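Local coordinates for peptidoglycan-recognition protein SD (Drosophila melanogaster, PDB 2RKQ) that binds peptidoglycan of Gram-positive bacteria in the fly's innate immune defence and activates the Toll pathway, at residues 4-9 and 77-82; 8-13 and 51-56. All blocks are in the same frame, centred on the assembly; numbering follows the deposited sequence.

From the N terminus, the chain first lays down edge strand 4-5, turns at 6-9 and runs on as the loop through Lys13. Contact 2 (8-13 with 51-56) closes the shorter loop, fastening this N-terminal segment to helix 42-58; contact 1 (4-9 with 77-82) closes the longer one, joining the edge strand to strand 77-79 of the mixed sheet. The shorter loop lies wholly within the longer, and the two contacts share Ala8 and Glu9. Two bonds stitch the contacts together: Trp10 NE1 reaches Glu79 O at 2.7 Å, and Arg7 NH2 reaches Lys13 O at 2.9 Å. Sheet edge, helix and N-terminal loop are thus tied at one corner.

Contact 1 (4-9 and 77-82); sequences IVTRAE and VYEGRS
Val5 pairs with Tyr78 in a short parallel bridge, and two backbone bonds document it: Val5 N gives to Val77 O (2.7 Å, 168° at the hydrogen) and Glu79 N to Val5 O (2.8 Å). The apolar packing is close here. Val5 CG1, anti to the backbone N (chi1 -179°), lies 3.5 Å from Tyr78 CD2, while CG2 stands over one face of the ring, offset toward its rim, in a CH-pi contact. On the sheet face of Ile4 and Val77, Ile4 CD1 touches Val77 CG1 at 3.6 Å, with helix 113-128 packing against both side chains. The other end, at Arg7, Glu79 and Gly80, is polar, and Thr6 adds only a slight touch of its CB on Glu79 OE1. The extended Glu79 chain brings OE1 to Arg7 N (3.0 Å), which meets it on the anti side, 21° out of the carboxylate plane. Arg7, bent at chi3, sends NH1 to Gly80 O in a weak bond, whereas NH2 forms a salt bridge with Asp64. Arg7 NE and Glu79 OE1 remain 5.8 Å apart, so Glu79 grips the backbone N-H of Arg7 rather than pairing with its guanidinium, whose charge Asp64 probably balances.

Contact 2 (8-13 and 51-56); sequences AEWNAK and NLQNFQ
Gln53 projects from helix 42-58 with its amide facing the backbone of Lys13, and both ends of that amide are used. Gln53 OE1 accepts from Lys13 N at 2.9 Å, and Gln53 NE2 donates to Lys13 O at 2.8 Å. Both bonds are slightly bent at the hydrogen and to a similar degree, so the side chain reads the N-H and C=O of a single residue much as a neighbouring strand would. An extended chain delivers the group: CG is anti to the backbone N (chi1 -178°) and chi2 continues the same line. The second bond leaves the carbonyl plane of Lys13, its donor tilted from it by 34°.

Beside this pair the Trp10 indole crosses the glutamine obliquely, the ring and amide planes 55° apart. Trp10 CZ3 comes to 3.5 Å from Gln53 OE1, while Ala12 CB covers one face of the indole, offset toward the rim. With its N-H turned to Glu79, the indole also packs on Ser46 and Met49 of helix 42-58. At the exposed margin, the aliphatic part of Lys13 crosses Asn54 at about a right angle, with Lys13 CD 4.0 Å from Asn54 ND2.

Gln53 NE2 also donates to Asp64, so the buried amide belongs to a wider polar network. Replacing this glutamine by an alanine is likely to leave Lys13 N without its acceptor, take one donor each from Lys13 O and Asp64, and open a gap beside Trp10. The arrangement is a side-chain amide docking an N-terminal loop onto a helix of the mixed alpha/beta PGRP domain, the fold related to the type 2 N-acetylmuramoyl-L-alanine amidases.

Contact 1 (4-9 and 77-82)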
loop_
_atom_site.group_PDB
_atom_site.type_symbol
_atom_site.label_atom_id
_atom_site.label_comp_id
_atom_site.label_asym_id
_atom_site.label_seq_id
_atom_site.Cartn_x
_atom_site.Cartn_y
_atom_site.Cartn_z
ATOM N N ILE A 4 -5.447 12.675 -1.346
ATOM C CA ILE A 4 -4.186 11.959 -1.507
ATOM C C ILE A 4 -3.075 12.965 -1.250
ATOM O O ILE A 4 -3.073 14.060 -1.819
ATOM C CB ILE A 4 -4.037 11.374 -2.932
ATOM C CG1 ILE A 4 -5.193 10.416 -3.282
ATOM C CG2 ILE A 4 -2.656 10.676 -3.115
ATOM C CD1 ILE A 4 -5.319 9.226 -2.345
ATOM N N VAL A 5 -2.146 12.612 -0.366
ATOM C CA VAL A 5 -0.920 13.389 -0.226
ATOM C C VAL A 5 -0.011 12.977 -1.370
ATOM O O VAL A 5 0.579 11.888 -1.356
ATOM C CB VAL A 5 -0.234 13.127 1.109
ATOM C CG1 VAL A 5 1.047 13.973 1.227
ATOM C CG2 VAL A 5 -1.183 13.407 2.286
ATOM N N THR A 6 0.084 13.835 -2.371
ATOM C CA THR A 6 0.841 13.507 -3.562
ATOM C C THR A 6 2.320 13.435 -3.253
ATOM O O THR A 6 2.787 13.916 -2.217
ATOM C CB THR A 6 0.635 14.536 -4.659
ATOM O OG1 THR A 6 1.114 15.806 -4.209
ATOM C CG2 THR A 6 -0.842 14.625 -5.054
ATOM N N ARG A 7 3.052 12.814 -4.168
ATOM C CA ARG A 7 4.487 12.670 -4.008
ATOM C C ARG A 7 5.139 14.005 -3.685
ATOM O O ARG A 7 5.974 14.087 -2.795
ATOM C CB ARG A 7 5.100 12.075 -5.275
ATOM C CG ARG A 7 4.639 10.645 -5.597
ATOM C CD ARG A 7 5.317 10.148 -6.860
ATOM N NE ARG A 7 6.745 9.888 -6.634
ATOM C CZ ARG A 7 7.249 8.680 -6.357
ATOM N NH1 ARG A 7 6.459 7.621 -6.234
ATOM N NH2 ARG A 7 8.561 8.529 -6.195
ATOM N N ALA A 8 4.758 15.065 -4.404
ATOM C CA ALA A 8 5.361 16.376 -4.139
ATOM C C ALA A 8 5.072 16.857 -2.716
ATOM O O ALA A 8 5.927 17.473 -2.059
ATOM C CB ALA A 8 4.881 17.408 -5.155
ATOM N N GLU A 9 3.861 16.571 -2.244
ATOM C CA GLU A 9 3.425 17.004 -0.908
ATOM C C GLU A 9 4.151 16.309 0.235
ATOM O O GLU A 9 4.222 16.854 1.332
ATOM C CB GLU A 9 1.914 16.842 -0.758
ATOM C CG GLU A 9 1.103 17.861 -1.549
ATOM C CD GLU A 9 -0.370 17.512 -1.527
ATOM O OE1 GLU A 9 -1.085 18.031 -0.647
ATOM O OE2 GLU A 9 -0.798 16.702 -2.364
ATOM N N VAL A 77 -3.607 9.326 3.287
ATOM C CA VAL A 77 -3.186 8.408 2.235
ATOM C C VAL A 77 -2.110 9.121 1.437
ATOM O O VAL A 77 -2.329 10.230 0.958
ATOM C CB VAL A 77 -4.327 8.057 1.288
ATOM C CG1 VAL A 77 -3.800 7.168 0.154
ATOM C CG2 VAL A 77 -5.481 7.384 2.051
ATOM N N TYR A 78 -0.937 8.488 1.356
ATOM C CA TYR A 78 0.219 9.032 0.638
ATOM C C TYR A 78 0.415 8.299 -0.673
ATOM O O TYR A 78 0.368 7.067 -0.740
ATOM C CB TYR A 78 1.481 8.921 1.497
ATOM C CG TYR A 78 1.384 9.708 2.765
ATOM C CD1 TYR A 78 0.704 9.194 3.866
ATOM C CD2 TYR A 78 1.948 10.973 2.860
ATOM C CE1 TYR A 78 0.567 9.925 5.037
ATOM C CE2 TYR A 78 1.820 11.734 4.028
ATOM C CZ TYR A 78 1.124 11.199 5.116
ATOM O OH TYR A 78 0.977 11.936 6.273
ATOM N N GLU A 79 0.654 9.067 -1.716
ATOM C CA GLU A 79 0.893 8.520 -3.039
ATOM C C GLU A 79 2.296 7.928 -3.180
ATOM O O GLU A 79 3.283 8.574 -2.823
ATOM C CB GLU A 79 0.757 9.634 -4.062
ATOM C CG GLU A 79 0.980 9.167 -5.477
ATOM C CD GLU A 79 0.893 10.302 -6.476
ATOM O OE1 GLU A 79 1.188 11.470 -6.116
ATOM O OE2 GLU A 79 0.537 9.994 -7.630
ATOM N N GLY A 80 2.346 6.704 -3.697
ATOM C CA GLY A 80 3.605 6.029 -4.026
ATOM C C GLY A 80 3.761 5.929 -5.531
ATOM O O GLY A 80 3.622 6.928 -6.254
ATOM N N ARG A 81 4.057 4.723 -6.021
ATOM C CA ARG A 81 4.102 4.506 -7.476
ATOM C C ARG A 81 2.758 4.737 -8.130
ATOM O O ARG A 81 1.717 4.573 -7.498
ATOM C CB ARG A 81 4.519 3.074 -7.803
ATOM C CG ARG A 81 5.884 2.726 -7.313
ATOM C CD ARG A 81 6.234 1.264 -7.608
ATOM N NE ARG A 81 7.519 1.004 -6.971
ATOM C CZ ARG A 81 8.444 0.144 -7.408
ATOM N NH1 ARG A 81 8.243 -0.613 -8.488
ATOM N NH2 ARG A 81 9.593 0.047 -6.738
ATOM N N SER A 82 2.772 5.092 -9.418
ATOM C CA SER A 82 1.554 5.163 -10.196
ATOM C C SER A 82 0.924 3.780 -10.318
ATOM O O SER A 82 1.650 2.795 -10.431
ATOM C CB SER A 82 1.872 5.649 -11.605
ATOM O OG SER A 82 0.702 5.612 -12.394
#

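Contact 2 (8-13 and 51-56)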
loop_
_atom_site.group_PDB
_atom_site.type_symbol
_atom_site.label_atom_id
_atom_site.label_comp_id
_atom_site.label_asym_id
_atom_site.label_seq_id
_atom_site.Cartn_x
_atom_site.Cartn_y
_atom_site.Cartn_z
ATOM N N ALA A 8 4.758 15.065 -4.404
ATOM C CA ALA A 8 5.361 16.376 -4.139
ATOM C C ALA A 8 5.072 16.857 -2.716
ATOM O O ALA A 8 5.927 17.473 -2.059
ATOM C CB ALA A 8 4.881 17.408 -5.155
ATOM N N GLU A 9 3.861 16.571 -2.244
ATOM C CA GLU A 9 3.425 17.004 -0.908
ATOM C C GLU A 9 4.151 16.309 0.235
ATOM O O GLU A 9 4.222 16.854 1.332
ATOM C CB GLU A 9 1.914 16.842 -0.758
ATOM C CG GLU A 9 1.103 17.861 -1.549
ATOM C CD GLU A 9 -0.370 17.512 -1.527
ATOM O OE1 GLU A 9 -1.085 18.031 -0.647
ATOM O OE2 GLU A 9 -0.798 16.702 -2.364
ATOM N N TRP A 10 4.707 15.118 -0.011
ATOM C CA TRP A 10 5.593 14.528 0.969
ATOM C C TRP A 10 7.072 14.613 0.612
ATOM O O TRP A 10 7.915 13.993 1.258
ATOM C CB TRP A 10 5.167 13.106 1.368
ATOM C CG TRP A 10 5.079 12.033 0.294
ATOM C CD1 TRP A 10 3.972 11.683 -0.423
ATOM C CD2 TRP A 10 6.093 11.072 -0.036
ATOM N NE1 TRP A 10 4.248 10.595 -1.232
ATOM C CE2 TRP A 10 5.545 10.208 -1.018
ATOM C CE3 TRP A 10 7.424 10.872 0.380
ATOM C CZ2 TRP A 10 6.264 9.161 -1.581
ATOM C CZ3 TRP A 10 8.139 9.820 -0.177
ATOM C CH2 TRP A 10 7.557 8.971 -1.148
ATOM N N ASN A 11 7.372 15.417 -0.401
ATOM C CA ASN A 11 8.744 15.679 -0.830
ATOM C C ASN A 11 9.469 14.392 -1.195
ATOM O O ASN A 11 10.624 14.171 -0.816
ATOM C CB ASN A 11 9.511 16.483 0.230
ATOM C CG ASN A 11 10.810 17.039 -0.296
ATOM O OD1 ASN A 11 10.915 17.405 -1.479
ATOM N ND2 ASN A 11 11.820 17.085 0.564
ATOM N N ALA A 12 8.771 13.544 -1.940
ATOM C CA ALA A 12 9.351 12.317 -2.460
ATOM C C ALA A 12 10.544 12.593 -3.347
ATOM O O ALA A 12 10.596 13.629 -4.009
ATOM C CB ALA A 12 8.291 11.572 -3.270
ATOM N N LYS A 13 11.474 11.652 -3.391
ATOM C CA LYS A 13 12.437 11.603 -4.483
ATOM C C LYS A 13 11.761 10.953 -5.682
ATOM O O LYS A 13 10.833 10.156 -5.533
ATOM C CB LYS A 13 13.682 10.834 -4.064
ATOM C CG LYS A 13 14.373 11.520 -2.885
ATOM C CD LYS A 13 15.794 11.082 -2.663
ATOM C CE LYS A 13 16.437 11.972 -1.577
ATOM N NZ LYS A 13 16.775 13.371 -2.047
ATOM N N ASN A 51 11.587 8.221 4.811
ATOM C CA ASN A 51 12.519 7.234 5.333
ATOM C C ASN A 51 12.298 5.875 4.694
ATOM O O ASN A 51 13.257 5.178 4.369
ATOM C CB ASN A 51 12.442 7.146 6.857
ATOM C CG ASN A 51 12.948 8.401 7.532
ATOM O OD1 ASN A 51 13.566 9.251 6.901
ATOM N ND2 ASN A 51 12.675 8.526 8.827
ATOM N N LEU A 52 11.041 5.503 4.488
ATOM C CA LEU A 52 10.743 4.247 3.818
ATOM C C LEU A 52 11.202 4.278 2.371
ATOM O O LEU A 52 11.824 3.326 1.898
ATOM C CB LEU A 52 9.259 3.902 3.882
ATOM C CG LEU A 52 8.939 2.525 3.300
ATOM C CD1 LEU A 52 9.687 1.389 4.020
ATOM C CD2 LEU A 52 7.443 2.297 3.332
ATOM N N GLN A 53 10.881 5.346 1.652
ATOM C CA GLN A 53 11.355 5.435 0.286
ATOM C C GLN A 53 12.859 5.312 0.242
ATOM O O GLN A 53 13.377 4.564 -0.575
ATOM C CB GLN A 53 10.931 6.750 -0.353
ATOM C CG GLN A 53 11.381 6.829 -1.794
ATOM C CD GLN A 53 11.057 8.130 -2.473
ATOM O OE1 GLN A 53 11.178 9.211 -1.883
ATOM N NE2 GLN A 53 10.659 8.042 -3.739
ATOM N N ASN A 54 13.546 6.066 1.097
ATOM C CA ASN A 54 15.010 6.071 1.084
ATOM C C ASN A 54 15.573 4.699 1.441
ATOM O O ASN A 54 16.553 4.253 0.833
ATOM C CB ASN A 54 15.579 7.104 2.060
ATOM C CG ASN A 54 15.278 8.555 1.683
ATOM O OD1 ASN A 54 15.440 9.450 2.526
ATOM N ND2 ASN A 54 14.849 8.807 0.455
ATOM N N PHE A 55 14.976 4.027 2.421
ATOM C CA PHE A 55 15.419 2.684 2.788
ATOM C C PHE A 55 15.227 1.708 1.634
ATOM O O PHE A 55 16.132 0.950 1.282
ATOM C CB PHE A 55 14.667 2.159 4.012
ATOM C CG PHE A 55 15.036 0.747 4.389
ATOM C CD1 PHE A 55 14.254 -0.331 3.971
ATOM C CD2 PHE A 55 16.173 0.499 5.159
ATOM C CE1 PHE A 55 14.598 -1.640 4.311
ATOM C CE2 PHE A 55 16.523 -0.813 5.506
ATOM C CZ PHE A 55 15.729 -1.879 5.078
ATOM N N GLN A 56 14.039 1.707 1.044
ATOM C CA GLN A 56 13.766 0.764 -0.034
ATOM C C GLN A 56 14.625 1.030 -1.267
ATOM O O GLN A 56 15.082 0.094 -1.935
ATOM C CB GLN A 56 12.285 0.791 -0.397
ATOM C CG GLN A 56 11.429 0.289 0.752
ATOM C CD GLN A 56 10.053 -0.113 0.307
ATOM O OE1 GLN A 56 9.603 -1.241 0.570
ATOM N NE2 GLN A 56 9.400 0.761 -0.409
#